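Local coordinates for protein bacterial leucyl aminopeptidase (Legionella pneumophila, PDB 6ESL) that probably removes leucine and other N-terminal residues from peptides as a secreted, zinc-dependent exopeptidase of family M28 linked to virulence, at residues A203-A208 against I251-E256; Q282-G287 against G332-A337; F300-D305 against Y326-Y331. All blocks are in the same frame, centred on the assembly; numbering follows the deposited sequence.

Interaction 1: residues A203-A208 against I251-E256; sequences AIVIGA and IWYAAE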
loop_
_atom_site.group_PDB
_atom_site.type_symbol
_atom_site.label_atom_id
_atom_site.label_comp_id
_atom_site.label_asym_id
_atom_site.label_seq_id
_atom_site.Cartn_x
_atom_site.Cartn_y
_atom_site.Cartn_z
ATOM N N ALA B 203 -21.041 -0.162 -8.730
ATOM C CA ALA B 203 -20.751 -1.492 -9.286
ATOM C C ALA B 203 -19.364 -2.040 -8.914
ATOM O O ALA B 203 -18.474 -1.288 -8.484
ATOM C CB ALA B 203 -20.874 -1.460 -10.787
ATOM N N ILE B 204 -19.173 -3.304 -9.246
ATOM C CA ILE B 204 -17.919 -3.999 -9.099
ATOM C C ILE B 204 -17.501 -4.333 -10.514
ATOM O O ILE B 204 -18.242 -4.937 -11.230
ATOM C CB ILE B 204 -18.072 -5.320 -8.347
ATOM C CG1 ILE B 204 -18.438 -5.113 -6.896
ATOM C CG2 ILE B 204 -16.809 -6.128 -8.407
ATOM C CD1 ILE B 204 -17.749 -3.958 -6.226
ATOM N N VAL B 205 -16.299 -3.976 -10.909
ATOM C CA VAL B 205 -15.847 -4.217 -12.260
ATOM C C VAL B 205 -14.623 -5.147 -12.368
ATOM O O VAL B 205 -13.698 -4.969 -11.650
ATOM C CB VAL B 205 -15.488 -2.895 -12.938
ATOM C CG1 VAL B 205 -14.961 -3.101 -14.320
ATOM C CG2 VAL B 205 -16.596 -1.879 -12.870
ATOM N N ILE B 206 -14.657 -6.123 -13.261
ATOM C CA ILE B 206 -13.564 -7.022 -13.513
ATOM C C ILE B 206 -13.205 -6.911 -14.959
ATOM O O ILE B 206 -14.025 -7.145 -15.791
ATOM C CB ILE B 206 -13.952 -8.468 -13.198
ATOM C CG1 ILE B 206 -14.234 -8.655 -11.728
ATOM C CG2 ILE B 206 -12.869 -9.430 -13.600
ATOM C CD1 ILE B 206 -15.689 -8.658 -11.392
ATOM N N GLY B 207 -11.953 -6.619 -15.261
ATOM C CA GLY B 207 -11.529 -6.414 -16.627
ATOM C C GLY B 207 -10.302 -7.135 -17.084
ATOM O O GLY B 207 -9.509 -7.643 -16.257
ATOM N N ALA B 208 -10.095 -7.057 -18.386
ATOM C CA ALA B 208 -8.925 -7.574 -19.110
ATOM C C ALA B 208 -8.955 -6.866 -20.481
ATOM O O ALA B 208 -10.019 -6.333 -20.868
ATOM C CB ALA B 208 -9.107 -9.106 -19.335
ATOM N N ILE B 251 -15.590 -6.770 -18.240
ATOM C CA ILE B 251 -15.274 -5.895 -19.332
ATOM C C ILE B 251 -14.034 -6.369 -20.045
ATOM O O ILE B 251 -13.018 -6.579 -19.395
ATOM C CB ILE B 251 -15.090 -4.431 -18.815
ATOM C CG1 ILE B 251 -16.290 -4.027 -17.975
ATOM C CG2 ILE B 251 -14.898 -3.484 -20.012
ATOM C CD1 ILE B 251 -16.455 -2.558 -17.636
ATOM N N TRP B 252 -14.081 -6.437 -21.380
ATOM C CA TRP B 252 -12.935 -6.697 -22.181
ATOM C C TRP B 252 -12.624 -5.432 -22.981
ATOM O O TRP B 252 -13.348 -5.088 -23.896
ATOM C CB TRP B 252 -13.113 -7.858 -23.083
ATOM C CG TRP B 252 -13.238 -9.238 -22.342
ATOM C CD1 TRP B 252 -12.259 -10.151 -22.153
ATOM C CD2 TRP B 252 -14.403 -9.772 -21.677
ATOM N NE1 TRP B 252 -12.723 -11.226 -21.438
ATOM C CE2 TRP B 252 -14.031 -11.020 -21.135
ATOM C CE3 TRP B 252 -15.723 -9.313 -21.472
ATOM C CZ2 TRP B 252 -14.959 -11.846 -20.433
ATOM C CZ3 TRP B 252 -16.621 -10.141 -20.731
ATOM C CH2 TRP B 252 -16.232 -11.370 -20.236
ATOM N N TYR B 253 -11.511 -4.753 -22.643
ATOM C CA TYR B 253 -11.239 -3.501 -23.254
ATOM C C TYR B 253 -10.577 -3.670 -24.612
ATOM O O TYR B 253 -9.757 -4.517 -24.761
ATOM C CB TYR B 253 -10.254 -2.675 -22.355
ATOM C CG TYR B 253 -10.711 -2.535 -20.965
ATOM C CD1 TYR B 253 -11.778 -1.631 -20.638
ATOM C CD2 TYR B 253 -10.090 -3.226 -19.934
ATOM C CE1 TYR B 253 -12.150 -1.432 -19.316
ATOM C CE2 TYR B 253 -10.540 -3.122 -18.620
ATOM C CZ TYR B 253 -11.540 -2.222 -18.317
ATOM O OH TYR B 253 -11.935 -2.093 -17.023
ATOM N N ALA B 254 -10.934 -2.806 -25.554
ATOM C CA ALA B 254 -10.262 -2.666 -26.815
ATOM C C ALA B 254 -8.996 -1.818 -26.653
ATOM O O ALA B 254 -8.923 -0.962 -25.745
ATOM C CB ALA B 254 -11.195 -1.916 -27.777
ATOM N N ALA B 255 -8.023 -2.047 -27.557
ATOM C CA ALA B 255 -7.009 -1.076 -27.816
ATOM C C ALA B 255 -6.180 -0.664 -26.571
ATOM O O ALA B 255 -5.719 0.483 -26.456
ATOM C CB ALA B 255 -7.624 0.189 -28.512
ATOM N N GLU B 256 -5.961 -1.579 -25.651
ATOM C CA GLU B 256 -5.079 -1.366 -24.538
ATOM C C GLU B 256 -3.648 -1.077 -24.996
ATOM O O GLU B 256 -2.998 -0.181 -24.422
ATOM C CB GLU B 256 -5.146 -2.462 -23.532
ATOM C CG GLU B 256 -4.429 -2.174 -22.213
ATOM C CD GLU B 256 -2.920 -2.455 -22.238
ATOM O OE1 GLU B 256 -2.438 -3.042 -23.267
ATOM O OE2 GLU B 256 -2.188 -1.879 -21.353
#
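Two aromatic rings of 251-256, Tyr253 and Trp252, meet the C-terminal part of 203-208, both obliquely rather than squarely by face or edge. The Tyr253 ring leans against backbone: its CE2 lies 4.0 Å from Gly207 CA, while its CD2 approaches Ala208 O. Gly207 has no side chain, and the ring comes close to the main chain there. Turning CG beside its own backbone N (chi1 -53°) swings this ring back over the strand, so that its OH reaches beyond Gly207 to the neighbourhood of Val205 CG1 and bonds to Trp339 NE1. Trp252 lies on the other side of the sheet together with Ala208, whose CB is 4.4 Å from Trp252 CD1; the indole NE1 is satisfied by Ser227 O of helix 220-239. These are adjacent parallel strands of the central mixed sheet, the two ends of a beta-alpha-beta unit whose helix, 220-239, packs on the face carrying Ile206, Ala208 and Trp252. On the face bearing Val205 and Ile251, the two branched side chains cross obliquely, with Val205 CG1 3.7 Å from Ile251 CD1. The main-chain pairing follows the parallel pattern. Ile251 N donates to Ile206 O at 2.9 Å and Ala208 N to Ile251 O at 3.1 Å, so Ile251 brackets Gly207. One step on, Tyr253 N donates to Ala208 O at 2.8 Å. That oxygen also receives a CA-H...O contact from Trp252 CA at 3.2 Å, and Gly207 CA makes a similar contact with Ile251 O. The axes of the two short strand segments lie 35° apart, and the paired ends lead toward the metal centre: the Ala208 side chain is about 8 Å from a bound zinc ion, and the next residue, His209, is a zinc ligand.

Interaction 2: residues Q282-G287 against G332-A337; sequences QFDMTG and GCSDHA. With ZN (zinc ion), chain F.
The Gln282 side chain reaches across 334-336, crossing His336 at about a right angle, and passes from His336 to Asp335 and Ser334 on the way to its tip. Its CB rests on His336 CB at 3.8 Å. CG, anti to the backbone N (chi1 172°), comes to the edge of the imidazole beside His336 ND1, near the ring plane, and lies 3.7 Å from Ser334 OG. There the chain bends, carrying CD to 3.7 Å from Asp335 CB, with OE1 packed on that same methylene. The amide ends at NE2, which donates to two acceptors: Ser334 OG at 2.9 Å, tilted somewhat from the amide plane, and Asp335 OD2 at 3.0 Å in a weak, bent bond. The Asp335 carboxylate stands almost perpendicular to the amide, 85° between planes. This pairing sits at the metal centre of the M28 fold: 282-287 leaves the C-terminal end of central strand 277-282, whereas the loop from Gly332 leads into helix 336-340. Ser334 OG passes the chain of bonds onward, donating to Asp284 OD2 at 2.9 Å. It meets that oxygen on its anti side and 31° out of the carboxylate plane. Asp284 grips the zinc ion with both oxygens, OD1 at 2.4 Å and OD2 at 2.5 Å, beside a bound water; His209 and Asp222 complete the site. Ser334 is thus a second-shell residue that probably helps fix the rotation of the metal-binding carboxylate, with Gln282 likely to position it in turn. The His336 ring stacks with that of Phe348 of strand 346-350, and Cys333 is tethered to Cys329 by a disulfide.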
loop_
_atom_site.group_PDB
_atom_site.type_symbol
_atom_site.label_atom_id
_atom_site.label_comp_id
_atom_site.label_asym_id
_atom_site.label_seq_id
_atom_site.Cartn_x
_atom_site.Cartn_y
_atom_site.Cartn_z
ATOM N N GLN B 282 -8.141 -5.337 -12.518
ATOM C CA GLN B 282 -7.640 -5.590 -13.846
ATOM C C GLN B 282 -6.812 -6.875 -13.871
ATOM O O GLN B 282 -5.870 -7.062 -13.063
ATOM C CB GLN B 282 -6.811 -4.397 -14.308
ATOM C CG GLN B 282 -6.018 -4.529 -15.611
ATOM C CD GLN B 282 -6.892 -4.584 -16.838
ATOM O OE1 GLN B 282 -8.130 -4.506 -16.749
ATOM N NE2 GLN B 282 -6.243 -4.620 -18.017
ATOM N N PHE B 283 -7.134 -7.715 -14.843
ATOM C CA PHE B 283 -6.346 -8.944 -15.150
ATOM C C PHE B 283 -5.614 -8.807 -16.465
ATOM O O PHE B 283 -6.251 -8.891 -17.580
ATOM C CB PHE B 283 -7.244 -10.167 -15.103
ATOM C CG PHE B 283 -7.774 -10.461 -13.749
ATOM C CD1 PHE B 283 -7.037 -11.252 -12.844
ATOM C CD2 PHE B 283 -8.954 -9.951 -13.331
ATOM C CE1 PHE B 283 -7.502 -11.488 -11.552
ATOM C CE2 PHE B 283 -9.446 -10.225 -12.088
ATOM C CZ PHE B 283 -8.665 -10.942 -11.174
ATOM N N ASP B 284 -4.334 -8.485 -16.322
ATOM C CA ASP B 284 -3.425 -8.368 -17.429
ATOM C C ASP B 284 -2.246 -9.282 -17.139
ATOM O O ASP B 284 -1.371 -8.976 -16.329
ATOM C CB ASP B 284 -2.940 -6.926 -17.577
ATOM C CG ASP B 284 -1.983 -6.749 -18.740
ATOM O OD1 ASP B 284 -1.697 -7.749 -19.432
ATOM O OD2 ASP B 284 -1.516 -5.612 -18.960
ATOM N N MET B 285 -2.252 -10.412 -17.824
ATOM C CA MET B 285 -1.204 -11.418 -17.781
ATOM C C MET B 285 -1.391 -12.250 -16.502
ATOM O O MET B 285 -1.083 -11.848 -15.348
ATOM C CB MET B 285 0.221 -10.913 -17.988
ATOM C CG MET B 285 0.354 -10.026 -19.190
ATOM S SD MET B 285 1.984 -9.427 -19.552
ATOM C CE MET B 285 2.473 -8.633 -18.027
ATOM N N THR B 286 -1.934 -13.435 -16.729
ATOM C CA THR B 286 -2.311 -14.361 -15.642
ATOM C C THR B 286 -1.718 -15.768 -15.779
ATOM O O THR B 286 -2.041 -16.680 -14.992
ATOM C CB THR B 286 -3.845 -14.519 -15.591
ATOM O OG1 THR B 286 -4.321 -15.164 -16.756
ATOM C CG2 THR B 286 -4.550 -13.199 -15.324
ATOM N N GLY B 287 -0.830 -15.957 -16.748
ATOM C CA GLY B 287 -0.349 -17.306 -17.037
ATOM C C GLY B 287 1.114 -17.663 -16.999
ATOM O O GLY B 287 1.444 -18.827 -16.964
ATOM N N GLY B 332 0.910 4.213 -17.392
ATOM C CA GLY B 332 0.202 3.627 -18.506
ATOM C C GLY B 332 0.332 2.119 -18.588
ATOM O O GLY B 332 0.398 1.553 -19.628
ATOM N N CYS B 333 0.425 1.475 -17.430
ATOM C CA CYS B 333 0.785 0.062 -17.386
ATOM C C CYS B 333 -0.307 -0.793 -18.018
ATOM O O CYS B 333 -0.069 -1.523 -18.981
ATOM C CB CYS B 333 1.035 -0.385 -15.944
ATOM S SG CYS B 333 1.504 -2.122 -15.771
ATOM N N SER B 334 -1.506 -0.687 -17.461
ATOM C CA SER B 334 -2.674 -1.371 -17.961
ATOM C C SER B 334 -3.938 -0.634 -17.588
ATOM O O SER B 334 -3.903 0.442 -17.029
ATOM C CB SER B 334 -2.733 -2.799 -17.427
ATOM O OG SER B 334 -3.506 -3.636 -18.219
ATOM N N ASP B 335 -5.070 -1.242 -17.912
ATOM C CA ASP B 335 -6.360 -0.550 -17.883
ATOM C C ASP B 335 -6.852 -0.075 -16.506
ATOM O O ASP B 335 -7.638 0.854 -16.432
ATOM C CB ASP B 335 -7.467 -1.383 -18.623
ATOM C CG ASP B 335 -7.089 -1.650 -20.007
ATOM O OD1 ASP B 335 -7.010 -0.656 -20.775
ATOM O OD2 ASP B 335 -6.957 -2.899 -20.334
ATOM N N HIS B 336 -6.329 -0.638 -15.421
ATOM C CA HIS B 336 -6.660 -0.119 -14.104
ATOM C C HIS B 336 -6.314 1.345 -13.986
ATOM O O HIS B 336 -7.004 2.076 -13.245
ATOM C CB HIS B 336 -5.917 -0.903 -13.027
ATOM C CG HIS B 336 -4.440 -0.902 -13.218
ATOM N ND1 HIS B 336 -3.824 -1.632 -14.245
ATOM C CD2 HIS B 336 -3.447 -0.235 -12.547
ATOM C CE1 HIS B 336 -2.504 -1.369 -14.170
ATOM N NE2 HIS B 336 -2.265 -0.520 -13.153
ATOM N N ALA B 337 -5.326 1.812 -14.738
ATOM C CA ALA B 337 -4.887 3.194 -14.629
ATOM C C ALA B 337 -5.949 4.181 -15.042
ATOM O O ALA B 337 -6.010 5.302 -14.521
ATOM C CB ALA B 337 -3.577 3.429 -15.409
HETATM ZN ZN ZN F . -1.402 -6.410 -21.376
HETATM O O HOH W 1 0.518 -6.410 -20.326
#

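Interaction 3: residues F300-D305 against Y326-Y331; sequences FTDYTD and YSRCGY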
loop_
_atom_site.group_PDB
_atom_site.type_symbol
_atom_site.label_atom_id
_atom_site.label_comp_id
_atom_site.label_asym_id
_atom_site.label_seq_id
_atom_site.Cartn_x
_atom_site.Cartn_y
_atom_site.Cartn_z
ATOM N N PHE B 300 0.430 -5.093 -7.856
ATOM C CA PHE B 300 1.072 -3.905 -8.358
ATOM C C PHE B 300 0.655 -2.670 -7.551
ATOM O O PHE B 300 -0.479 -2.441 -7.271
ATOM C CB PHE B 300 0.957 -3.719 -9.871
ATOM C CG PHE B 300 1.938 -4.555 -10.592
ATOM C CD1 PHE B 300 1.829 -5.962 -10.548
ATOM C CD2 PHE B 300 3.125 -4.036 -11.064
ATOM C CE1 PHE B 300 2.838 -6.808 -11.072
ATOM C CE2 PHE B 300 4.151 -4.876 -11.593
ATOM C CZ PHE B 300 3.964 -6.244 -11.667
ATOM N N THR B 301 1.678 -1.988 -7.054
ATOM C CA THR B 301 1.500 -0.836 -6.187
ATOM C C THR B 301 1.501 0.550 -6.840
ATOM O O THR B 301 1.254 1.545 -6.154
ATOM C CB THR B 301 2.527 -0.891 -5.042
ATOM O OG1 THR B 301 3.843 -0.719 -5.578
ATOM C CG2 THR B 301 2.453 -2.248 -4.348
ATOM N N ASP B 302 1.772 0.628 -8.143
ATOM C CA ASP B 302 1.746 1.928 -8.828
ATOM C C ASP B 302 0.418 2.015 -9.622
ATOM O O ASP B 302 -0.007 1.040 -10.258
ATOM C CB ASP B 302 3.009 2.326 -9.558
ATOM C CG ASP B 302 3.265 1.495 -10.747
ATOM O OD1 ASP B 302 2.643 0.421 -10.869
ATOM O OD2 ASP B 302 4.103 1.923 -11.561
ATOM N N TYR B 303 -0.218 3.191 -9.534
ATOM C CA TYR B 303 -1.501 3.541 -10.178
ATOM C C TYR B 303 -2.669 2.696 -9.720
ATOM O O TYR B 303 -3.599 2.412 -10.478
ATOM C CB TYR B 303 -1.352 3.570 -11.703
ATOM C CG TYR B 303 -0.190 4.477 -12.046
ATOM C CD1 TYR B 303 -0.340 5.870 -12.100
ATOM C CD2 TYR B 303 1.097 3.973 -12.284
ATOM C CE1 TYR B 303 0.728 6.684 -12.384
ATOM C CE2 TYR B 303 2.143 4.815 -12.602
ATOM C CZ TYR B 303 1.965 6.164 -12.621
ATOM O OH TYR B 303 3.048 6.950 -12.942
ATOM N N THR B 304 -2.636 2.347 -8.441
ATOM C CA THR B 304 -3.663 1.500 -7.881
ATOM C C THR B 304 -4.044 2.036 -6.456
ATOM O O THR B 304 -3.254 2.690 -5.830
ATOM C CB THR B 304 -3.184 0.068 -7.668
ATOM O OG1 THR B 304 -1.988 0.013 -6.913
ATOM C CG2 THR B 304 -2.940 -0.682 -9.039
ATOM N N ASP B 305 -5.203 1.640 -5.998
ATOM C CA ASP B 305 -5.742 1.994 -4.707
ATOM C C ASP B 305 -5.086 1.141 -3.679
ATOM O O ASP B 305 -5.089 -0.072 -3.746
ATOM C CB ASP B 305 -7.241 1.806 -4.665
ATOM C CG ASP B 305 -7.855 2.206 -3.334
ATOM O OD1 ASP B 305 -7.916 3.420 -3.109
ATOM O OD2 ASP B 305 -8.253 1.298 -2.503
ATOM N N TYR B 326 5.023 -7.907 -4.244
ATOM C CA TYR B 326 4.676 -6.530 -4.681
ATOM C C TYR B 326 5.664 -5.994 -5.704
ATOM O O TYR B 326 6.891 -6.270 -5.680
ATOM C CB TYR B 326 4.671 -5.573 -3.461
ATOM C CG TYR B 326 3.779 -6.061 -2.357
ATOM C CD1 TYR B 326 2.406 -5.862 -2.360
ATOM C CD2 TYR B 326 4.311 -6.873 -1.359
ATOM C CE1 TYR B 326 1.588 -6.424 -1.359
ATOM C CE2 TYR B 326 3.501 -7.444 -0.386
ATOM C CZ TYR B 326 2.155 -7.195 -0.370
ATOM O OH TYR B 326 1.371 -7.761 0.672
ATOM N N SER B 327 5.111 -5.271 -6.683
ATOM C CA SER B 327 5.888 -4.668 -7.776
ATOM C C SER B 327 5.168 -3.488 -8.456
ATOM O O SER B 327 3.957 -3.326 -8.306
ATOM C CB SER B 327 6.255 -5.727 -8.817
ATOM O OG SER B 327 7.004 -5.163 -9.878
ATOM N N ARG B 328 5.945 -2.706 -9.175
ATOM C CA ARG B 328 5.478 -1.528 -9.876
ATOM C C ARG B 328 5.719 -1.689 -11.351
ATOM O O ARG B 328 6.692 -2.235 -11.727
ATOM C CB ARG B 328 6.233 -0.306 -9.383
ATOM C CG ARG B 328 5.944 0.052 -7.948
ATOM C CD ARG B 328 6.539 1.397 -7.597
ATOM N NE ARG B 328 7.700 1.259 -6.773
ATOM C CZ ARG B 328 8.556 2.226 -6.466
ATOM N NH1 ARG B 328 9.584 1.945 -5.682
ATOM N NH2 ARG B 328 8.429 3.448 -6.943
ATOM N N CYS B 329 4.811 -1.205 -12.184
ATOM C CA CYS B 329 4.978 -1.377 -13.607
ATOM C C CYS B 329 4.903 -0.087 -14.436
ATOM O O CYS B 329 5.069 -0.112 -15.605
ATOM C CB CYS B 329 3.985 -2.412 -14.092
ATOM S SG CYS B 329 2.318 -1.774 -13.979
ATOM N N GLY B 330 4.698 1.034 -13.797
ATOM C CA GLY B 330 4.960 2.303 -14.419
ATOM C C GLY B 330 3.744 2.922 -15.059
ATOM O O GLY B 330 2.700 2.329 -15.095
ATOM N N TYR B 331 3.916 4.142 -15.549
ATOM C CA TYR B 331 2.841 4.915 -16.119
ATOM C C TYR B 331 2.217 4.207 -17.316
ATOM O O TYR B 331 2.901 3.687 -18.116
ATOM C CB TYR B 331 3.367 6.271 -16.558
ATOM C CG TYR B 331 2.354 7.183 -17.165
ATOM C CD1 TYR B 331 1.421 7.811 -16.401
ATOM C CD2 TYR B 331 2.355 7.419 -18.502
ATOM C CE1 TYR B 331 0.496 8.655 -16.958
ATOM C CE2 TYR B 331 1.445 8.256 -19.064
ATOM C CZ TYR B 331 0.525 8.874 -18.290
ATOM O OH TYR B 331 -0.362 9.698 -18.864
#
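Asp302 holds CG between its backbone N and carbonyl carbon (chi1 69°), aiming its carboxylate at the main chain of Cys329 and Gly330, while Phe300 keeps CG beside its own N (chi1 -80°), laying its ring along Ser327 and Cys329. Ser327 CB sits over one face of that ring, 4.0 Å from the centroid, in a CH-pi contact; Cys329 N lies in plane at the edge. Cys329 CB is 3.5 Å from Phe300 CE2, with SG approaching obliquely as a sulfur-aromatic contact. Thr301 N donates to Ser327 O at 2.9 Å, completing the parallel Phe300-Ser327 bridge at the end of strands 297-300 and 324-327. After the strand ends, Thr301 OG1 touches Arg328 CG at 3.3 Å, and the Tyr303 ring lies obliquely on the Gly330-Tyr331 peptide, CE2 3.5 Å from Gly330 C. The phenol reaches Gly104 O of the second subunit. Cys329 N meets Asp302 OD1 at 3.0 Å, nearly straight at the hydrogen (169°), on the syn side but well out of the carboxylate plane; the modelled Gly330 N to OD2 bond is doubtfully short. Ser106 of the second subunit also bonds to OD2. The buried carboxylate's charge is probably stabilised by the Cys329 N-H and this hydroxyl, which probably helps hold the loop of Cys329, disulfide-bonded to Cys333, against the second subunit.

How the interactions relate
From the N terminus, interaction 1 comes first: 251-256 returns beside 203-208 after helix 220-239, closing its loop before interaction 2 opens. Segment 282-287 then starts a longer excursion that ends at 332-337. Wholly within it, interaction 3 closes a shorter loop that contains helix 306-320, joining 300-305 to 326-331; none of the contacts cross. Interactions 1 and 2 touch through a probable hydrogen bond between Gly207 O and Phe283 N, and Tyr253 packs on Asp335. His336 packs on Tyr303 and Thr304, and the Cys329-Cys333 disulfide also links interactions 2 and 3. Together they connect the middle of the mixed sheet, the zinc centre and the sheet's outer strand 324-327.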